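Local coordinates for CBS domain-containing protein (Pyrococcus horikoshii, PDB 2YZI) that is of unknown function but, as a protein built of two CBS domains, probably senses or binds adenosine-type nucleotides, at residues M3-K15 against A85-K97. Sequence-based numbering, arbitrary orientation.
Sequences MDMKAPIKVYMTK and ANVNTPLGEVLRK
Ala7 O accepts from Leu91 N at 2.8 Å, nearly along the C=O axis, and Pro90 CA adds a weaker CA-H...O contact. Beside this, Gly92 N reaches Met5 O at 3.0 Å, in the carbonyl plane and on a lone pair. The first-turn amides of a helix have no carbonyl of their own helix to bond to, so Met5 O and Ala7 O take that place, and Pro90, at the N-cap, suits a place where no backbone N-H is called for. Ile9 N bonds to Thr89 O (2.7 Å), and with the bond to Ala7 O this makes a single beta bridge between Pro8 and Pro90; Lys10 N bonds to Val87 O. The loop before strand 19-20 thus packs against the second CBS motif, consistent with other tandem CBS proteins, where the segment leading to the first strand of one motif packs against the other; Thr14 also pairs with Ile117 of strand 113-119. Next to the bridge, Ile9 is buried: with CG1 anti to the backbone N (chi1 -160°), its CD1 meets Leu91 CD1 at 3.6 Å and Val94 CG1, while CB lies against Val94 CG2. The branched side chain of Ile9 crosses those of Leu91 and Val94 at about right angles, and branching brings several methyls to bear in little space. Leu91 CD2 approaches the Tyr12 ring obliquely, 3.6 Å from CE2, and the phenol OH beyond accepts a nearly straight bond from Asp4 N (2.6 Å). A leucine in place of Tyr12 would probably leave Asp4 N without this acceptor and the Leu91 methyl less well packed, freeing the N-terminal turn to shift. Met5, a selenomethionine bent at chi2 and chi3, folds its long flexible chain over Gly92, its SE 3.9 Å from Leu95 CD2, and both Met5 and Leu95 also pack on Ser127 of the second subunit.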
loop_
_atom_site.group_PDB
_atom_site.type_symbol
_atom_site.label_atom_id
_atom_site.label_comp_id
_atom_site.label_asym_id
_atom_site.label_seq_id
_atom_site.Cartn_x
_atom_site.Cartn_y
_atom_site.Cartn_z
HETATM N N MSE B 3 -0.771 17.378 11.024
HETATM C CA MSE B 3 -1.827 17.376 9.969
HETATM C C MSE B 3 -3.164 17.900 10.485
HETATM O O MSE B 3 -3.548 17.661 11.632
HETATM C CB MSE B 3 -2.007 15.968 9.392
HETATM C CG MSE B 3 -2.240 14.891 10.425
HETATM SE SE MSE B 3 -2.649 13.179 9.605
HETATM C CE MSE B 3 -4.541 13.070 10.015
ATOM N N ASP B 4 -3.865 18.608 9.607
ATOM C CA ASP B 4 -5.148 19.214 9.915
ATOM C C ASP B 4 -6.217 18.735 8.936
ATOM O O ASP B 4 -6.166 19.049 7.754
ATOM C CB ASP B 4 -4.994 20.740 9.851
ATOM C CG ASP B 4 -6.309 21.475 9.987
ATOM O OD1 ASP B 4 -7.267 20.885 10.520
ATOM O OD2 ASP B 4 -6.370 22.651 9.568
HETATM N N MSE B 5 -7.182 17.978 9.448
HETATM C CA MSE B 5 -8.277 17.434 8.649
HETATM C C MSE B 5 -9.070 18.513 7.918
HETATM O O MSE B 5 -9.798 18.221 6.968
HETATM C CB MSE B 5 -9.227 16.644 9.545
HETATM C CG MSE B 5 -8.562 15.523 10.308
HETATM SE SE MSE B 5 -8.115 14.038 9.152
HETATM C CE MSE B 5 -9.736 13.002 9.455
ATOM N N LYS B 6 -8.927 19.756 8.364
ATOM C CA LYS B 6 -9.642 20.871 7.758
ATOM C C LYS B 6 -8.909 21.453 6.557
ATOM O O LYS B 6 -9.538 22.000 5.654
ATOM C CB LYS B 6 -9.868 21.978 8.793
ATOM C CG LYS B 6 -10.709 21.552 9.988
ATOM C CD LYS B 6 -10.687 22.611 11.088
ATOM C CE LYS B 6 -11.377 22.134 12.363
ATOM N NZ LYS B 6 -12.830 21.835 12.171
ATOM N N ALA B 7 -7.585 21.331 6.549
ATOM C CA ALA B 7 -6.755 21.869 5.469
ATOM C C ALA B 7 -6.954 21.191 4.113
ATOM O O ALA B 7 -7.237 20.003 4.039
ATOM C CB ALA B 7 -5.291 21.796 5.871
ATOM N N PRO B 8 -6.781 21.947 3.019
ATOM C CA PRO B 8 -6.938 21.431 1.653
ATOM C C PRO B 8 -5.928 20.335 1.360
ATOM O O PRO B 8 -4.769 20.429 1.781
ATOM C CB PRO B 8 -6.700 22.663 0.795
ATOM C CG PRO B 8 -5.674 23.395 1.585
ATOM C CD PRO B 8 -6.235 23.313 2.990
ATOM N N ILE B 9 -6.360 19.312 0.624
ATOM C CA ILE B 9 -5.490 18.187 0.300
ATOM C C ILE B 9 -4.236 18.620 -0.444
ATOM O O ILE B 9 -3.232 17.917 -0.441
ATOM C CB ILE B 9 -6.222 17.109 -0.555
ATOM C CG1 ILE B 9 -5.473 15.778 -0.455
ATOM C CG2 ILE B 9 -6.284 17.527 -2.028
ATOM C CD1 ILE B 9 -5.466 15.190 0.934
ATOM N N LYS B 10 -4.283 19.782 -1.071
ATOM C CA LYS B 10 -3.126 20.233 -1.816
ATOM C C LYS B 10 -1.865 20.402 -0.988
ATOM O O LYS B 10 -0.773 20.462 -1.545
ATOM C CB LYS B 10 -3.438 21.534 -2.572
ATOM C CG LYS B 10 -3.911 22.707 -1.734
ATOM C CD LYS B 10 -4.284 23.860 -2.669
ATOM C CE LYS B 10 -4.688 25.109 -1.924
ATOM N NZ LYS B 10 -5.060 26.189 -2.886
ATOM N N VAL B 11 -1.996 20.456 0.335
ATOM C CA VAL B 11 -0.809 20.622 1.166
ATOM C C VAL B 11 -0.139 19.294 1.526
ATOM O O VAL B 11 1.035 19.259 1.897
ATOM C CB VAL B 11 -1.121 21.403 2.472
ATOM C CG1 VAL B 11 -2.083 22.530 2.176
ATOM C CG2 VAL B 11 -1.662 20.479 3.540
ATOM N N TYR B 12 -0.879 18.199 1.405
ATOM C CA TYR B 12 -0.329 16.890 1.731
ATOM C C TYR B 12 -0.050 16.041 0.489
ATOM O O TYR B 12 0.589 14.993 0.578
ATOM C CB TYR B 12 -1.290 16.142 2.650
ATOM C CG TYR B 12 -1.733 16.934 3.853
ATOM C CD1 TYR B 12 -0.842 17.241 4.879
ATOM C CD2 TYR B 12 -3.051 17.371 3.973
ATOM C CE1 TYR B 12 -1.257 17.963 6.001
ATOM C CE2 TYR B 12 -3.479 18.094 5.086
ATOM C CZ TYR B 12 -2.575 18.383 6.095
ATOM O OH TYR B 12 -2.994 19.084 7.199
HETATM N N MSE B 13 -0.531 16.489 -0.667
HETATM C CA MSE B 13 -0.313 15.750 -1.902
HETATM C C MSE B 13 1.124 15.857 -2.386
HETATM O O MSE B 13 1.901 16.691 -1.911
HETATM C CB MSE B 13 -1.224 16.266 -3.010
HETATM C CG MSE B 13 -0.969 17.708 -3.408
HETATM SE SE MSE B 13 -1.770 18.120 -5.136
HETATM C CE MSE B 13 -0.473 19.423 -5.762
ATOM N N THR B 14 1.464 15.016 -3.355
ATOM C CA THR B 14 2.798 15.021 -3.938
ATOM C C THR B 14 2.723 15.144 -5.462
ATOM O O THR B 14 1.666 14.931 -6.055
ATOM C CB THR B 14 3.560 13.733 -3.606
ATOM O OG1 THR B 14 4.778 13.703 -4.357
ATOM C CG2 THR B 14 2.732 12.504 -3.975
ATOM N N LYS B 15 3.850 15.487 -6.082
ATOM C CA LYS B 15 3.938 15.617 -7.541
ATOM C C LYS B 15 4.485 14.321 -8.122
ATOM O O LYS B 15 4.407 14.082 -9.325
ATOM C CB LYS B 15 4.882 16.763 -7.935
ATOM C CG LYS B 15 4.299 18.166 -7.829
ATOM C CD LYS B 15 3.238 18.424 -8.895
ATOM C CE LYS B 15 2.837 19.899 -8.916
ATOM N NZ LYS B 15 1.776 20.166 -9.927
ATOM N N ALA B 85 -9.946 13.773 -6.313
ATOM C CA ALA B 85 -10.309 14.696 -5.267
ATOM C C ALA B 85 -9.756 16.023 -5.745
ATOM O O ALA B 85 -8.716 16.068 -6.393
ATOM C CB ALA B 85 -9.655 14.292 -3.955
ATOM N N ASN B 86 -10.444 17.104 -5.432
ATOM C CA ASN B 86 -9.992 18.416 -5.845
ATOM C C ASN B 86 -8.902 18.954 -4.900
ATOM O O ASN B 86 -8.884 18.630 -3.710
ATOM C CB ASN B 86 -11.195 19.344 -5.883
ATOM C CG ASN B 86 -10.853 20.708 -6.386
ATOM O OD1 ASN B 86 -10.480 21.596 -5.612
ATOM N ND2 ASN B 86 -10.961 20.890 -7.698
ATOM N N VAL B 87 -7.996 19.773 -5.430
ATOM C CA VAL B 87 -6.907 20.335 -4.620
ATOM C C VAL B 87 -7.401 21.005 -3.344
ATOM O O VAL B 87 -6.717 20.980 -2.323
ATOM C CB VAL B 87 -6.057 21.377 -5.411
ATOM C CG1 VAL B 87 -5.320 20.699 -6.542
ATOM C CG2 VAL B 87 -6.948 22.476 -5.964
ATOM N N ASN B 88 -8.592 21.594 -3.403
ATOM C CA ASN B 88 -9.159 22.287 -2.249
ATOM C C ASN B 88 -9.986 21.432 -1.296
ATOM O O ASN B 88 -10.395 21.912 -0.246
ATOM C CB ASN B 88 -9.990 23.481 -2.717
ATOM C CG ASN B 88 -9.135 24.591 -3.280
ATOM O OD1 ASN B 88 -9.546 25.299 -4.196
ATOM N ND2 ASN B 88 -7.943 24.758 -2.727
ATOM N N THR B 89 -10.234 20.178 -1.663
ATOM C CA THR B 89 -10.985 19.259 -0.813
ATOM C C THR B 89 -10.164 19.053 0.456
ATOM O O THR B 89 -8.998 18.690 0.379
ATOM C CB THR B 89 -11.159 17.867 -1.484
ATOM O OG1 THR B 89 -11.808 18.007 -2.753
ATOM C CG2 THR B 89 -11.978 16.942 -0.591
ATOM N N PRO B 90 -10.760 19.285 1.638
ATOM C CA PRO B 90 -10.042 19.106 2.904
ATOM C C PRO B 90 -9.646 17.653 3.171
ATOM O O PRO B 90 -10.390 16.716 2.856
ATOM C CB PRO B 90 -11.033 19.633 3.940
ATOM C CG PRO B 90 -12.353 19.312 3.321
ATOM C CD PRO B 90 -12.134 19.743 1.885
ATOM N N LEU B 91 -8.464 17.487 3.751
ATOM C CA LEU B 91 -7.916 16.180 4.075
ATOM C C LEU B 91 -8.943 15.159 4.566
ATOM O O LEU B 91 -9.037 14.060 4.014
ATOM C CB LEU B 91 -6.816 16.333 5.127
ATOM C CG LEU B 91 -6.170 15.039 5.618
ATOM C CD1 LEU B 91 -5.557 14.313 4.444
ATOM C CD2 LEU B 91 -5.116 15.337 6.677
ATOM N N GLY B 92 -9.695 15.523 5.603
ATOM C CA GLY B 92 -10.696 14.629 6.165
ATOM C C GLY B 92 -11.632 14.010 5.146
ATOM O O GLY B 92 -11.828 12.795 5.141
ATOM N N GLU B 93 -12.214 14.848 4.292
ATOM C CA GLU B 93 -13.129 14.392 3.253
ATOM C C GLU B 93 -12.423 13.492 2.236
ATOM O O GLU B 93 -13.027 12.559 1.684
ATOM C CB GLU B 93 -13.755 15.595 2.539
ATOM C CG GLU B 93 -14.654 16.444 3.434
ATOM C CD GLU B 93 -15.256 17.642 2.705
ATOM O OE1 GLU B 93 -15.757 17.462 1.573
ATOM O OE2 GLU B 93 -15.241 18.760 3.265
ATOM N N VAL B 94 -11.148 13.769 1.982
ATOM C CA VAL B 94 -10.384 12.956 1.045
ATOM C C VAL B 94 -10.190 11.572 1.654
ATOM O O VAL B 94 -10.368 10.554 0.984
ATOM C CB VAL B 94 -9.019 13.603 0.737
ATOM C CG1 VAL B 94 -8.124 12.620 -0.031
ATOM C CG2 VAL B 94 -9.240 14.865 -0.090
ATOM N N LEU B 95 -9.841 11.538 2.937
ATOM C CA LEU B 95 -9.653 10.274 3.648
ATOM C C LEU B 95 -10.940 9.451 3.622
ATOM O O LEU B 95 -10.920 8.242 3.378
ATOM C CB LEU B 95 -9.248 10.535 5.096
ATOM C CG LEU B 95 -7.759 10.470 5.431
ATOM C CD1 LEU B 95 -6.968 11.315 4.469
ATOM C CD2 LEU B 95 -7.545 10.929 6.870
ATOM N N ARG B 96 -12.060 10.112 3.877
ATOM C CA ARG B 96 -13.341 9.434 3.869
ATOM C C ARG B 96 -13.627 8.854 2.475
ATOM O O ARG B 96 -14.109 7.727 2.335
ATOM C CB ARG B 96 -14.446 10.404 4.273
ATOM C CG ARG B 96 -15.844 9.848 4.060
ATOM C CD ARG B 96 -16.920 10.793 4.556
ATOM N NE ARG B 96 -18.234 10.172 4.486
ATOM C CZ ARG B 96 -19.347 10.716 4.965
ATOM N NH1 ARG B 96 -19.310 11.902 5.553
ATOM N NH2 ARG B 96 -20.495 10.069 4.861
ATOM N N LYS B 97 -13.322 9.620 1.440
ATOM C CA LYS B 97 -13.564 9.140 0.094
ATOM C C LYS B 97 -12.700 7.916 -0.230
ATOM O O LYS B 97 -13.157 6.985 -0.885
ATOM C CB LYS B 97 -13.303 10.258 -0.923
ATOM C CG LYS B 97 -13.763 9.905 -2.316
ATOM C CD LYS B 97 -13.744 11.102 -3.233
ATOM C CE LYS B 97 -14.387 10.752 -4.563
ATOM N NZ LYS B 97 -14.415 11.936 -5.446
#